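PDB 5AX6: CofB from Escherichia coli, which forms a homotrimeric minor pilin of the type IVb pilus CFA/III of enterotoxigenic Escherichia coli and probably takes part in pilus assembly. Local coordinates for residues E4-I9 against N118-I123; A13-I18 against E167-Q172; E184-S187 against W193-T196; V22-E27 against I85-K90. All blocks are in the same frame, centred on the assembly; numbering follows the deposited sequence.

Contact 1. Residues E4-I9 against N118-I123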
# COMPACT_ATOMS: atom_id res chain seq x y z
N GLU A 4 -42.24 2.26 14.70
CA GLU A 4 -41.11 2.53 13.83
C GLU A 4 -40.20 1.32 13.69
O GLU A 4 -39.78 0.97 12.58
CB GLU A 4 -40.30 3.73 14.35
CG GLU A 4 -38.99 3.98 13.60
CD GLU A 4 -37.80 3.21 14.17
OE1 GLU A 4 -37.98 2.48 15.17
OE2 GLU A 4 -36.68 3.34 13.62
N ALA A 5 -39.88 0.71 14.83
CA ALA A 5 -38.97 -0.43 14.86
C ALA A 5 -39.45 -1.55 13.93
O ALA A 5 -38.66 -2.13 13.19
CB ALA A 5 -38.83 -0.95 16.28
N ARG A 6 -40.75 -1.83 13.98
CA ARG A 6 -41.35 -2.83 13.11
C ARG A 6 -41.23 -2.42 11.64
O ARG A 6 -40.81 -3.22 10.79
CB ARG A 6 -42.82 -3.05 13.47
CG ARG A 6 -43.63 -3.77 12.39
CD ARG A 6 -45.13 -3.70 12.66
NE ARG A 6 -45.64 -2.32 12.67
CZ ARG A 6 -46.18 -1.72 11.61
NH1 ARG A 6 -46.27 -2.36 10.45
NH2 ARG A 6 -46.62 -0.47 11.71
N ARG A 7 -41.61 -1.18 11.34
CA ARG A 7 -41.55 -0.68 9.98
C ARG A 7 -40.12 -0.64 9.46
O ARG A 7 -39.88 -0.84 8.27
CB ARG A 7 -42.19 0.71 9.89
CG ARG A 7 -43.71 0.70 9.91
CD ARG A 7 -44.28 2.04 9.45
NE ARG A 7 -43.78 3.15 10.25
CZ ARG A 7 -44.39 3.63 11.33
NH1 ARG A 7 -45.55 3.10 11.73
NH2 ARG A 7 -43.86 4.64 12.00
N GLN A 8 -39.16 -0.39 10.35
CA GLN A 8 -37.78 -0.34 9.91
C GLN A 8 -37.30 -1.73 9.49
O GLN A 8 -36.50 -1.86 8.56
CB GLN A 8 -36.86 0.21 11.00
CG GLN A 8 -35.48 0.56 10.47
CD GLN A 8 -35.54 1.64 9.39
OE1 GLN A 8 -35.99 2.76 9.64
NE2 GLN A 8 -35.08 1.30 8.18
N ILE A 9 -37.78 -2.76 10.17
CA ILE A 9 -37.34 -4.11 9.86
C ILE A 9 -37.90 -4.54 8.51
O ILE A 9 -37.19 -5.14 7.70
CB ILE A 9 -37.74 -5.10 10.96
CG1 ILE A 9 -36.87 -4.88 12.20
CG2 ILE A 9 -37.60 -6.54 10.47
CD1 ILE A 9 -37.32 -5.65 13.42
N ASN A 118 -45.98 -11.81 5.38
CA ASN A 118 -47.28 -11.18 5.65
C ASN A 118 -47.19 -9.77 6.21
O ASN A 118 -48.02 -9.36 7.02
CB ASN A 118 -48.11 -12.05 6.59
CG ASN A 118 -47.31 -12.55 7.78
OD1 ASN A 118 -46.27 -11.99 8.13
ND2 ASN A 118 -47.80 -13.62 8.41
N SER A 119 -46.18 -9.01 5.78
CA SER A 119 -46.03 -7.63 6.21
C SER A 119 -47.06 -6.74 5.52
O SER A 119 -47.61 -7.11 4.48
CB SER A 119 -44.61 -7.12 5.93
OG SER A 119 -44.26 -7.38 4.59
N ASP A 120 -47.30 -5.57 6.10
CA ASP A 120 -48.27 -4.63 5.55
C ASP A 120 -47.84 -4.10 4.19
O ASP A 120 -48.66 -3.63 3.40
CB ASP A 120 -48.49 -3.48 6.53
CG ASP A 120 -49.31 -3.88 7.74
OD1 ASP A 120 -49.98 -4.94 7.69
OD2 ASP A 120 -49.31 -3.14 8.75
N LEU A 121 -46.54 -4.16 3.93
CA LEU A 121 -45.97 -3.65 2.69
C LEU A 121 -45.13 -4.74 2.03
O LEU A 121 -44.25 -5.31 2.67
CB LEU A 121 -45.12 -2.40 2.98
CG LEU A 121 -44.79 -1.43 1.84
CD1 LEU A 121 -46.05 -0.86 1.20
CD2 LEU A 121 -43.90 -0.31 2.35
N LYS A 122 -45.43 -5.02 0.77
CA LYS A 122 -44.77 -6.10 0.02
C LYS A 122 -44.50 -5.67 -1.41
O LYS A 122 -45.24 -4.87 -1.97
CB LYS A 122 -45.65 -7.35 -0.02
CG LYS A 122 -45.99 -7.94 1.33
CD LYS A 122 -46.94 -9.12 1.16
CE LYS A 122 -47.15 -9.83 2.49
NZ LYS A 122 -48.39 -10.67 2.46
N ILE A 123 -43.47 -6.25 -2.03
CA ILE A 123 -43.28 -6.03 -3.47
C ILE A 123 -44.28 -6.86 -4.27
O ILE A 123 -44.31 -8.08 -4.16
CB ILE A 123 -41.86 -6.38 -3.92
CG1 ILE A 123 -40.85 -5.52 -3.16
CG2 ILE A 123 -41.71 -6.18 -5.44
CD1 ILE A 123 -39.41 -6.01 -3.26
O HOH W 1 -46.00 -5.19 8.86
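Arg6, in the opening turns of the N-terminal helix 4-25, faces Asp120, the last residue before strand 121-130, and the two backbones stay well apart here, with Arg6 CA 10.4 Å from Asp120 CA. This is near the N-terminal end of the helix in the pilin fold, in which a long N-terminal helix lies against an antiparallel sheet, and the long arginine supplies most of the reach toward a short aspartate. Arginine suits its place for that reason: CG stands anti to the backbone N (chi1 163°) and the chain bends at chi3 (62°), bringing the guanidinium across to the aspartate roughly at a right angle. Arg6 NH1 and Asp120 OD2 form a salt bridge at 3.6 Å, a loose one that lacks a hydrogen bond, and the guanidinium and carboxylate planes stand 64° apart. One face of the guanidinium is brushed near its rim by Arg7 CG, while Tyr162 of helix 161-171 also touches the Arg6 side chain. Beside Asp120, Ser119 OG donates to Leu121 O at 2.8 Å, a short polar side chain folded back where the strand begins. A water makes a second link between the two residues, lying in the guanidinium plane at its edge. It accepts from Arg6 NH1 at 3.3 Å and from the Asp120 backbone N at 3.1 Å.

Contact 2. Residues A13-I18 against E167-Q172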
# COMPACT_ATOMS: atom_id res chain seq x y z
N ALA A 13 -35.69 -5.18 4.90
CA ALA A 13 -35.82 -6.38 4.08
C ALA A 13 -36.24 -6.01 2.65
O ALA A 13 -35.74 -6.58 1.67
CB ALA A 13 -36.83 -7.33 4.70
N LEU A 14 -37.17 -5.08 2.53
CA LEU A 14 -37.59 -4.58 1.22
C LEU A 14 -36.41 -4.00 0.44
O LEU A 14 -36.21 -4.32 -0.74
CB LEU A 14 -38.69 -3.53 1.37
CG LEU A 14 -40.07 -4.10 1.72
CD1 LEU A 14 -41.03 -2.99 2.16
CD2 LEU A 14 -40.66 -4.89 0.54
N ILE A 15 -35.62 -3.15 1.09
CA ILE A 15 -34.46 -2.56 0.44
C ILE A 15 -33.41 -3.61 0.06
O ILE A 15 -32.75 -3.50 -0.97
CB ILE A 15 -33.79 -1.51 1.34
CG1 ILE A 15 -34.64 -0.24 1.39
CG2 ILE A 15 -32.37 -1.21 0.88
CD1 ILE A 15 -35.40 0.04 0.11
N SER A 16 -33.26 -4.65 0.87
CA SER A 16 -32.31 -5.70 0.54
C SER A 16 -32.71 -6.42 -0.74
O SER A 16 -31.86 -6.71 -1.59
CB SER A 16 -32.17 -6.71 1.66
OG SER A 16 -31.15 -7.64 1.34
N GLU A 17 -34.01 -6.70 -0.87
CA GLU A 17 -34.55 -7.33 -2.07
C GLU A 17 -34.31 -6.43 -3.27
O GLU A 17 -33.79 -6.85 -4.31
CB GLU A 17 -36.05 -7.61 -1.92
CG GLU A 17 -36.42 -8.62 -0.84
CD GLU A 17 -36.26 -10.07 -1.28
OE1 GLU A 17 -37.22 -10.64 -1.86
OE2 GLU A 17 -35.17 -10.65 -1.05
N ILE A 18 -34.70 -5.17 -3.12
CA ILE A 18 -34.55 -4.17 -4.18
C ILE A 18 -33.10 -4.03 -4.63
O ILE A 18 -32.81 -4.10 -5.82
CB ILE A 18 -35.12 -2.82 -3.71
CG1 ILE A 18 -36.66 -2.87 -3.71
CG2 ILE A 18 -34.61 -1.67 -4.56
CD1 ILE A 18 -37.30 -1.74 -2.92
N GLU A 167 -36.40 5.25 3.04
CA GLU A 167 -35.30 6.12 2.67
C GLU A 167 -34.09 5.90 3.58
O GLU A 167 -32.95 5.92 3.13
CB GLU A 167 -35.74 7.59 2.70
CG GLU A 167 -36.51 8.01 1.45
CD GLU A 167 -37.19 9.36 1.60
OE1 GLU A 167 -37.28 9.86 2.74
OE2 GLU A 167 -37.64 9.91 0.58
N LYS A 168 -34.37 5.67 4.85
CA LYS A 168 -33.33 5.34 5.82
C LYS A 168 -32.64 4.03 5.44
O LYS A 168 -31.41 3.94 5.44
CB LYS A 168 -33.93 5.26 7.22
CG LYS A 168 -32.99 4.71 8.28
CD LYS A 168 -33.55 4.94 9.68
CE LYS A 168 -32.78 4.15 10.72
NZ LYS A 168 -33.37 4.32 12.08
N ALA A 169 -33.42 3.01 5.09
CA ALA A 169 -32.84 1.73 4.70
C ALA A 169 -32.04 1.88 3.41
O ALA A 169 -30.97 1.26 3.25
CB ALA A 169 -33.93 0.70 4.55
N ALA A 170 -32.53 2.71 2.50
CA ALA A 170 -31.84 2.93 1.23
C ALA A 170 -30.48 3.58 1.47
O ALA A 170 -29.49 3.20 0.84
CB ALA A 170 -32.69 3.77 0.29
N GLU A 171 -30.41 4.55 2.37
CA GLU A 171 -29.14 5.25 2.55
C GLU A 171 -28.12 4.33 3.21
O GLU A 171 -26.92 4.51 3.04
CB GLU A 171 -29.32 6.54 3.35
CG GLU A 171 -30.31 6.48 4.50
CD GLU A 171 -30.30 7.75 5.34
OE1 GLU A 171 -29.30 7.98 6.06
OE2 GLU A 171 -31.29 8.51 5.29
N GLN A 172 -28.60 3.32 3.93
CA GLN A 172 -27.71 2.35 4.57
C GLN A 172 -27.20 1.31 3.58
O GLN A 172 -26.38 0.46 3.93
CB GLN A 172 -28.43 1.65 5.73
CG GLN A 172 -28.76 2.56 6.90
CD GLN A 172 -27.51 3.13 7.54
OE1 GLN A 172 -26.60 2.38 7.92
NE2 GLN A 172 -27.44 4.45 7.65
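Ile15 of helix 4-25 points its beta-branched side chain at Ala169 of helix 161-171, and the CG1 branch comes against the flank of the alanine methyl. Ile15 CG1 presses on Ala169 CB at 3.4 Å, closer than carbons usually pack, and the same CG1 lies 3.8 Å from Ala170 N. The other branch, CG2, stands anti to the backbone N and comes alongside the backbone of Ala169, 3.7 Å from its O. A chi2 of -32° takes CD1 off a staggered position, which is consistent with some strain in the side chain where CG1 is packed tightly. Alanine suits the position facing it, its small methyl allowing a close approach of the helices: Ile15 CA and Ala170 CA are 6.1 Å apart. A glycine in place of Ile15 would probably open a gap between the helices and leave the Ala169 methyl without its apolar mate. Buried Ile15 also reaches His173 and Phe177 in the loop beyond helix 161-171, while Ala169 touches Asn12 and Gln8, about one and two turns back along helix 4-25. Leu14 and Ile18 pack on strands 121-130 and 220-227, so helix 4-25 meets the sheet with one flank and helix 161-171 with the neighbouring one.

Contact 3. Residues E184-S187 against W193-T196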
# COMPACT_ATOMS: atom_id res chain seq x y z
N GLU A 184 -52.43 3.18 -7.63
CA GLU A 184 -53.71 2.68 -7.16
C GLU A 184 -54.24 1.61 -8.09
O GLU A 184 -53.89 1.55 -9.28
CB GLU A 184 -54.72 3.83 -7.04
CG GLU A 184 -55.02 4.50 -8.37
CD GLU A 184 -55.97 5.69 -8.26
OE1 GLU A 184 -55.58 6.74 -7.72
OE2 GLU A 184 -57.13 5.56 -8.73
N ARG A 185 -55.11 0.77 -7.56
CA ARG A 185 -55.86 -0.14 -8.39
C ARG A 185 -57.25 -0.30 -7.80
O ARG A 185 -57.46 -0.06 -6.60
CB ARG A 185 -55.16 -1.49 -8.52
CG ARG A 185 -54.92 -2.20 -7.22
CD ARG A 185 -54.08 -3.44 -7.43
NE ARG A 185 -53.77 -4.12 -6.18
CZ ARG A 185 -53.02 -5.21 -6.09
NH1 ARG A 185 -52.47 -5.74 -7.19
NH2 ARG A 185 -52.79 -5.76 -4.91
N ASN A 186 -58.20 -0.69 -8.64
CA ASN A 186 -59.59 -0.79 -8.23
C ASN A 186 -59.84 -2.10 -7.50
O ASN A 186 -60.75 -2.19 -6.68
CB ASN A 186 -60.51 -0.66 -9.45
CG ASN A 186 -60.42 0.71 -10.09
OD1 ASN A 186 -60.17 1.71 -9.41
ND2 ASN A 186 -60.60 0.77 -11.42
N SER A 187 -59.02 -3.10 -7.80
CA SER A 187 -59.16 -4.42 -7.21
C SER A 187 -57.81 -4.94 -6.72
O SER A 187 -57.05 -4.21 -6.08
CB SER A 187 -59.79 -5.39 -8.21
OG SER A 187 -60.13 -6.62 -7.59
N TRP A 193 -52.66 -1.92 -11.53
CA TRP A 193 -51.98 -0.73 -11.03
C TRP A 193 -51.92 0.41 -12.04
O TRP A 193 -51.67 0.18 -13.22
CB TRP A 193 -50.54 -1.08 -10.62
CG TRP A 193 -50.43 -1.94 -9.41
CD1 TRP A 193 -49.97 -3.24 -9.35
CD2 TRP A 193 -50.78 -1.58 -8.07
NE1 TRP A 193 -50.01 -3.69 -8.05
CE2 TRP A 193 -50.50 -2.69 -7.24
CE3 TRP A 193 -51.29 -0.41 -7.48
CZ2 TRP A 193 -50.73 -2.67 -5.87
CZ3 TRP A 193 -51.51 -0.40 -6.12
CH2 TRP A 193 -51.23 -1.52 -5.32
N ARG A 194 -52.12 1.64 -11.57
CA ARG A 194 -51.95 2.82 -12.41
C ARG A 194 -51.51 3.98 -11.54
O ARG A 194 -51.70 3.96 -10.32
CB ARG A 194 -53.25 3.18 -13.13
CG ARG A 194 -54.36 3.58 -12.16
CD ARG A 194 -55.59 4.19 -12.85
NE ARG A 194 -56.64 4.39 -11.85
CZ ARG A 194 -57.49 3.44 -11.47
NH1 ARG A 194 -57.44 2.23 -12.03
NH2 ARG A 194 -58.40 3.70 -10.54
N LEU A 195 -50.90 4.99 -12.15
CA LEU A 195 -50.50 6.18 -11.40
C LEU A 195 -51.72 6.88 -10.81
O LEU A 195 -52.71 7.11 -11.50
CB LEU A 195 -49.71 7.14 -12.29
CG LEU A 195 -48.39 6.60 -12.83
CD1 LEU A 195 -47.80 7.58 -13.83
CD2 LEU A 195 -47.42 6.37 -11.67
N THR A 196 -51.65 7.20 -9.53
CA THR A 196 -52.66 8.06 -8.92
C THR A 196 -52.48 9.45 -9.51
O THR A 196 -51.35 9.90 -9.71
CB THR A 196 -52.52 8.07 -7.39
OG1 THR A 196 -52.85 6.78 -6.88
CG2 THR A 196 -53.44 9.13 -6.77
O HOH W 2 -57.36 -0.51 -11.50
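Glu184 and Arg194 form an antiparallel hydrogen-bonded pair in the beta hairpin of strands 179-185 and 194-198, their backbones joined both ways: Glu184 N to Arg194 O and Arg194 N to Glu184 O, each 2.9 Å. Their side chains share one face of the sheet. Both have CG between the backbone N and the carbonyl carbon (chi1 63° in Glu184), a less common placing that sets the two chains beside each other, with Glu184 CG over a face of the Arg194 guanidinium. Arg194 NH2 then serves two acceptors. It makes a salt bridge at 2.9 Å to Glu184 OE2, which accepts through its anti lone pair while lying tilted out of the guanidinium plane, and a much straighter bond (170°) to Asn186 OD1 at 2.9 Å, close to that plane. The other carboxylate oxygen, OE1, accepts from Thr196 OG1, again through its anti lone pair. An alanine in place of Arg194 would probably leave Glu184 OE2 without its charged mate and free the Asn186 amide to turn, although Lys219 also holds OD1.

Arg185 points elsewhere. Extended from CG to NE, it lies flat on Trp193, guanidinium and ring only 15° apart, with CD 3.7 Å from the centroid of the six-membered ring in a CH-pi contact. Asp124 fixes both partners, receiving Arg185 NH1 in a salt bridge and Trp193 NE1 in a hydrogen bond. Arg185 and Trp193 pack on strand 139-148, whereas Glu184 and Thr196 touch Tyr221 of the adjoining strand 220-227.

Contact 4. Residues V22-E27 against I85-K90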
# COMPACT_ATOMS: atom_id res chain seq x y z
N VAL A 22 -31.54 -4.98 -8.34
CA VAL A 22 -30.86 -3.94 -9.11
C VAL A 22 -29.41 -4.32 -9.41
O VAL A 22 -28.91 -4.06 -10.52
CB VAL A 22 -30.93 -2.61 -8.35
CG1 VAL A 22 -30.01 -1.56 -8.99
CG2 VAL A 22 -32.40 -2.12 -8.32
N ASP A 23 -28.75 -4.97 -8.45
CA ASP A 23 -27.38 -5.44 -8.66
C ASP A 23 -27.31 -6.40 -9.84
O ASP A 23 -26.39 -6.35 -10.64
CB ASP A 23 -26.83 -6.13 -7.40
CG ASP A 23 -26.34 -5.16 -6.33
OD1 ASP A 23 -26.17 -3.95 -6.61
OD2 ASP A 23 -26.12 -5.63 -5.20
N PHE A 24 -28.31 -7.27 -9.93
CA PHE A 24 -28.39 -8.26 -11.01
C PHE A 24 -28.59 -7.58 -12.36
O PHE A 24 -27.90 -7.90 -13.35
CB PHE A 24 -29.53 -9.24 -10.72
CG PHE A 24 -29.68 -10.33 -11.76
CD1 PHE A 24 -28.72 -11.33 -11.88
CD2 PHE A 24 -30.79 -10.37 -12.58
CE1 PHE A 24 -28.86 -12.35 -12.83
CE2 PHE A 24 -30.95 -11.39 -13.52
CZ PHE A 24 -29.99 -12.37 -13.64
N VAL A 25 -29.54 -6.65 -12.40
CA VAL A 25 -29.79 -5.87 -13.61
C VAL A 25 -28.50 -5.16 -14.06
O VAL A 25 -28.22 -5.06 -15.26
CB VAL A 25 -30.92 -4.84 -13.39
CG1 VAL A 25 -30.98 -3.81 -14.53
CG2 VAL A 25 -32.25 -5.55 -13.26
N ALA A 26 -27.73 -4.67 -13.09
CA ALA A 26 -26.54 -3.87 -13.40
C ALA A 26 -25.32 -4.71 -13.83
O ALA A 26 -24.24 -4.16 -14.07
CB ALA A 26 -26.17 -3.01 -12.21
N GLU A 27 -25.48 -6.03 -13.91
CA GLU A 27 -24.38 -6.86 -14.43
C GLU A 27 -24.75 -7.46 -15.77
O GLU A 27 -25.50 -8.43 -15.83
CB GLU A 27 -24.02 -7.97 -13.43
CG GLU A 27 -23.46 -7.44 -12.13
CD GLU A 27 -23.17 -8.54 -11.09
OE1 GLU A 27 -23.24 -9.74 -11.43
OE2 GLU A 27 -22.87 -8.18 -9.93
N ILE A 85 -37.52 -17.94 -8.58
CA ILE A 85 -36.56 -18.97 -8.97
C ILE A 85 -35.61 -18.51 -10.07
O ILE A 85 -34.48 -18.97 -10.14
CB ILE A 85 -37.26 -20.28 -9.42
CG1 ILE A 85 -37.87 -20.13 -10.80
CG2 ILE A 85 -38.31 -20.71 -8.38
CD1 ILE A 85 -38.34 -21.45 -11.40
N PHE A 86 -36.05 -17.57 -10.90
CA PHE A 86 -35.19 -17.11 -11.99
C PHE A 86 -34.14 -16.09 -11.55
O PHE A 86 -33.20 -15.79 -12.30
CB PHE A 86 -36.07 -16.54 -13.11
CG PHE A 86 -37.05 -17.55 -13.63
CD1 PHE A 86 -36.64 -18.52 -14.53
CD2 PHE A 86 -38.36 -17.57 -13.16
CE1 PHE A 86 -37.54 -19.47 -15.00
CE2 PHE A 86 -39.26 -18.53 -13.63
CZ PHE A 86 -38.84 -19.48 -14.54
N PHE A 87 -34.29 -15.56 -10.35
CA PHE A 87 -33.34 -14.58 -9.82
C PHE A 87 -32.58 -15.12 -8.62
O PHE A 87 -31.92 -14.37 -7.90
CB PHE A 87 -34.07 -13.30 -9.44
CG PHE A 87 -34.70 -12.63 -10.62
CD1 PHE A 87 -33.94 -11.80 -11.43
CD2 PHE A 87 -36.02 -12.87 -10.94
CE1 PHE A 87 -34.50 -11.20 -12.55
CE2 PHE A 87 -36.60 -12.28 -12.05
CZ PHE A 87 -35.84 -11.44 -12.86
N THR A 88 -32.68 -16.43 -8.41
CA THR A 88 -31.92 -17.07 -7.34
C THR A 88 -31.19 -18.30 -7.87
O THR A 88 -31.50 -18.78 -8.95
CB THR A 88 -32.84 -17.47 -6.16
OG1 THR A 88 -33.95 -18.23 -6.64
CG2 THR A 88 -33.34 -16.22 -5.44
N ARG A 89 -30.20 -18.79 -7.13
CA ARG A 89 -29.38 -19.89 -7.64
C ARG A 89 -30.19 -21.14 -7.95
O ARG A 89 -31.11 -21.50 -7.21
CB ARG A 89 -28.29 -20.25 -6.63
CG ARG A 89 -27.25 -19.16 -6.41
CD ARG A 89 -26.18 -19.63 -5.41
NE ARG A 89 -26.76 -19.98 -4.11
CZ ARG A 89 -26.90 -21.23 -3.65
NH1 ARG A 89 -26.50 -22.26 -4.39
NH2 ARG A 89 -27.45 -21.44 -2.46
N LYS A 90 -29.83 -21.81 -9.03
CA LYS A 90 -30.42 -23.11 -9.36
C LYS A 90 -30.31 -24.08 -8.17
O LYS A 90 -31.25 -24.81 -7.87
CB LYS A 90 -29.73 -23.70 -10.58
CG LYS A 90 -30.18 -25.11 -10.96
CD LYS A 90 -29.47 -25.58 -12.22
CE LYS A 90 -30.01 -26.92 -12.73
NZ LYS A 90 -31.41 -26.81 -13.26
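Phe24 and Phe87 make a buried aromatic contact where the last turn of helix 4-25 meets the long loop that runs from strand 75-76 to strand 121-130, in the pilin domain. The backbones remain apart, Phe24 CA and Phe87 CA being 8.1 Å from each other, and the gap is bridged by the rings alone. Phenylalanine suits both sites: it is long enough to cross and carries no polar group that would need a partner in the interior. Phe24 reaches out from the helix with CG anti to the backbone N (chi1 -179°), which directs the ring toward the loop. Its CD2 touches Phe87 CD1 at 3.6 Å, and its CE2 lies 3.7 Å from Phe87 CE1. CD2 arrives at the edge of the Phe87 ring, near its plane. The pair is oblique, with centroids 5.6 Å apart and planes at 86°. Phe24 has a second aromatic neighbour, Tyr107, which it meets edge-to-face, and Phe87 also packs on Phe128 of strand 121-130. Beyond the helix end, Ala26 O accepts a hydrogen bond from Arg236 of the third subunit. With carbon meeting carbon and no hydrogen bond between the two segments, the attachment of loop to helix here rests on van der Waals packing and the exclusion of water, and depends on ring shape rather than on charge.

How the contacts relate
From the N terminus, helix 4-25 enters three of the contacts in turn: contact 1 near its start, contact 2 in its middle and contact 4 at its end. Contact 4 closes first, over 57 intervening residues, and its loop falls within those of both contact 1 and contact 2. These two cross, because 118-123 returns to the helix before 167-172 does. They also touch each other, Leu14 packing on Ile123, with centres about 11 Å apart. Contact 3 follows in series, a short hairpin closing over five residues. Together they tie the helix to the start of strand 121-130, to helix 161-171 and to the long loop, while contact 3 joins two strands of the same sheet.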